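PDB 5XDB: thermophilic dibenzothiophene desulfurization enzyme C from Paenibacillus sp. A11-2, which probably oxidises dibenzothiophene with reduced FMN and molecular oxygen, first to the 5-oxide and then to the 5,5-dioxide. Local coordinates for residues 128-133 with 154-159. Residues are numbered along the deposited sequence; the frame is centred on the assembly and turned at random.
With FMN (flavin mononucleotide), chain E.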
loop_
_atom_site.group_PDB
_atom_site.type_symbol
_atom_site.label_atom_id
_atom_site.label_comp_id
_atom_site.label_asym_id
_atom_site.label_seq_id
_atom_site.Cartn_x
_atom_site.Cartn_y
_atom_site.Cartn_z
ATOM N N SER A 128 28.102 21.444 -8.219
ATOM C CA SER A 128 27.999 21.562 -6.766
ATOM C C SER A 128 28.351 20.259 -6.052
ATOM O O SER A 128 29.254 20.225 -5.205
ATOM C CB SER A 128 26.581 21.988 -6.381
ATOM O OG SER A 128 26.081 22.999 -7.249
ATOM N N SER A 129 27.637 19.184 -6.383
ATOM C CA SER A 129 27.853 17.896 -5.738
ATOM C C SER A 129 29.133 17.230 -6.240
ATOM O O SER A 129 29.705 17.601 -7.267
ATOM C CB SER A 129 26.660 16.967 -5.983
ATOM O OG SER A 129 25.475 17.494 -5.408
ATOM N N GLU A 130 29.573 16.218 -5.495
ATOM C CA GLU A 130 30.804 15.507 -5.798
ATOM C C GLU A 130 30.559 14.013 -5.626
ATOM O O GLU A 130 29.556 13.589 -5.040
ATOM C CB GLU A 130 31.968 15.999 -4.913
ATOM C CG GLU A 130 32.199 17.511 -5.031
ATOM C CD GLU A 130 33.423 18.017 -4.278
ATOM O OE1 GLU A 130 33.531 19.254 -4.084
ATOM O OE2 GLU A 130 34.272 17.186 -3.885
ATOM N N ASN A 131 31.480 13.212 -6.162
ATOM C CA ASN A 131 31.324 11.764 -6.116
ATOM C C ASN A 131 32.356 11.139 -5.187
ATOM O O ASN A 131 33.156 10.300 -5.612
ATOM C CB ASN A 131 31.440 11.159 -7.517
ATOM C CG ASN A 131 31.095 9.678 -7.540
ATOM O OD1 ASN A 131 30.157 9.231 -6.867
ATOM N ND2 ASN A 131 31.861 8.906 -8.304
ATOM N N ASN A 132 32.346 11.545 -3.922
ATOM C CA ASN A 132 33.292 11.057 -2.938
ATOM C C ASN A 132 32.599 10.045 -2.027
ATOM O O ASN A 132 31.503 9.562 -2.324
ATOM C CB ASN A 132 33.887 12.241 -2.172
ATOM C CG ASN A 132 34.563 13.251 -3.092
ATOM O OD1 ASN A 132 35.357 12.882 -3.962
ATOM N ND2 ASN A 132 34.239 14.528 -2.913
ATOM N N ALA A 133 33.241 9.721 -0.900
ATOM C CA ALA A 133 32.748 8.651 -0.036
ATOM C C ALA A 133 31.298 8.876 0.373
ATOM O O ALA A 133 30.517 7.920 0.468
ATOM C CB ALA A 133 33.641 8.529 1.202
ATOM N N GLY A 154 39.492 20.667 -8.915
ATOM C CA GLY A 154 38.817 19.436 -8.552
ATOM C C GLY A 154 37.690 19.103 -9.505
ATOM O O GLY A 154 37.388 19.840 -10.441
ATOM N N THR A 155 37.050 17.961 -9.244
ATOM C CA THR A 155 35.987 17.449 -10.100
ATOM C C THR A 155 34.657 17.397 -9.360
ATOM O O THR A 155 34.575 16.866 -8.246
ATOM C CB THR A 155 36.329 16.057 -10.632
ATOM O OG1 THR A 155 37.447 16.157 -11.518
ATOM C CG2 THR A 155 35.140 15.482 -11.391
ATOM N N LYS A 156 33.614 17.912 -10.007
ATOM C CA LYS A 156 32.245 17.888 -9.514
ATOM C C LYS A 156 31.443 16.814 -10.241
ATOM O O LYS A 156 31.706 16.499 -11.403
ATOM C CB LYS A 156 31.572 19.249 -9.722
ATOM C CG LYS A 156 32.128 20.368 -8.871
ATOM C CD LYS A 156 31.772 20.139 -7.401
ATOM C CE LYS A 156 32.152 21.334 -6.539
ATOM N NZ LYS A 156 31.793 21.107 -5.109
ATOM N N ALA A 157 30.448 16.269 -9.551
ATOM C CA ALA A 157 29.569 15.246 -10.101
ATOM C C ALA A 157 28.149 15.784 -10.215
ATOM O O ALA A 157 27.786 16.782 -9.581
ATOM C CB ALA A 157 29.580 13.987 -9.225
ATOM N N PHE A 158 27.342 15.103 -11.033
ATOM C CA PHE A 158 25.923 15.439 -11.201
ATOM C C PHE A 158 25.736 16.925 -11.510
ATOM O O PHE A 158 24.961 17.632 -10.858
ATOM C CB PHE A 158 25.119 15.046 -9.958
ATOM C CG PHE A 158 24.889 13.567 -9.814
ATOM C CD1 PHE A 158 23.900 12.929 -10.559
ATOM C CD2 PHE A 158 25.631 12.823 -8.910
ATOM C CE1 PHE A 158 23.668 11.556 -10.420
ATOM C CE2 PHE A 158 25.405 11.456 -8.760
ATOM C CZ PHE A 158 24.414 10.825 -9.519
ATOM N N CYS A 159 26.437 17.398 -12.541
ATOM C CA CYS A 159 26.445 18.823 -12.880
ATOM C C CYS A 159 25.348 19.119 -13.901
ATOM O O CYS A 159 25.602 19.323 -15.092
ATOM C CB CYS A 159 27.822 19.224 -13.394
ATOM S SG CYS A 159 29.136 19.031 -12.194
HETATM N N1 FMN E . 23.431 17.500 -7.440
HETATM C C2 FMN E . 23.817 18.808 -7.587
HETATM O O2 FMN E . 24.529 19.314 -6.714
HETATM N N3 FMN E . 23.419 19.532 -8.698
HETATM C C4 FMN E . 22.625 18.943 -9.664
HETATM O O4 FMN E . 22.280 19.591 -10.665
HETATM C C4A FMN E . 22.238 17.607 -9.506
HETATM N N5 FMN E . 21.455 16.995 -10.462
HETATM C C5A FMN E . 21.066 15.678 -10.301
HETATM C C6 FMN E . 20.265 15.086 -11.276
HETATM C C7 FMN E . 19.862 13.760 -11.147
HETATM C C7M FMN E . 18.998 13.173 -12.233
HETATM C C8 FMN E . 20.268 13.031 -10.023
HETATM C C8M FMN E . 19.872 11.595 -9.823
HETATM C C9 FMN E . 21.068 13.627 -9.049
HETATM C C9A FMN E . 21.475 14.955 -9.182
HETATM N N10 FMN E . 22.242 15.570 -8.201
HETATM C C10 FMN E . 22.642 16.886 -8.387
HETATM C "C1'" FMN E . 22.806 14.795 -7.027
HETATM C "C2'" FMN E . 22.098 14.473 -5.735
HETATM O "O2'" FMN E . 22.012 15.666 -4.986
HETATM C "C3'" FMN E . 22.960 13.462 -4.960
HETATM O "O3'" FMN E . 24.296 13.933 -4.921
HETATM C "C4'" FMN E . 23.014 12.039 -5.535
HETATM O "O4'" FMN E . 21.705 11.654 -5.894
HETATM C "C5'" FMN E . 23.607 11.046 -4.525
HETATM O "O5'" FMN E . 23.885 9.782 -5.115
HETATM P P FMN E . 23.775 8.393 -4.279
HETATM O O1P FMN E . 22.333 8.275 -3.791
HETATM O O2P FMN E . 24.113 7.202 -5.153
HETATM O O3P FMN E . 24.751 8.399 -3.119
HETATM O O HOH W 1 26.591 19.167 -9.207
HETATM O O HOH W 2 35.881 15.559 -5.883
HETATM O O HOH W 3 33.403 14.212 -7.880
#
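Ser128 hands its carbonyl oxygen to the ammonium of Lys156, with O and NZ 2.7 Å apart, while a water accepts from its N and donates to Ala157 O, bridging the two segments. Its hydroxyl turns to Asn126 instead. Ser129, which like Ser128 belongs to the FMN site, works on two sides: its O receives Ala157 N at 2.7 Å, and its small hydroxyl fits beside the isoalloxazine, OG modelled 2.4 Å from FMN O2, too short for its exact geometry to be trusted. Phe158, just past Ala157, lays its ring against the flavin, CD1 lying 3.3 Å from FMN C9. Glu130 reaches back with an extended chain, and OE1 meets Lys156 NZ at 2.7 Å through its anti lone pair, forming a salt bridge; Val140 N also binds OE1, and Arg139 N binds OE2. Lysine suits this place because its chain, bent at chi2 (-69°), runs past Ser129 O and brings one charge to a carbonyl, a carboxylate and, by a cation-pi contact, Trp138. A methionine in its place would probably leave Glu130 without its countercharge and Ser128 O without this donor. At Asn131, CB packs 3.8 Å from the small methyl CB of Ala157, and a water accepts from Asn131 N and donates to Thr155 O. Asn132 ND2 holds Glu130 OE2. The loop after strand 124-127 is thus pinned to strand 155-156, which pairs antiparallel with strand 215-222 in the acyl-CoA dehydrogenase-like middle domain, while from the second subunit Arg279 NE hydrogen-bonds Asn132 O and Arg366 packs on Asn131.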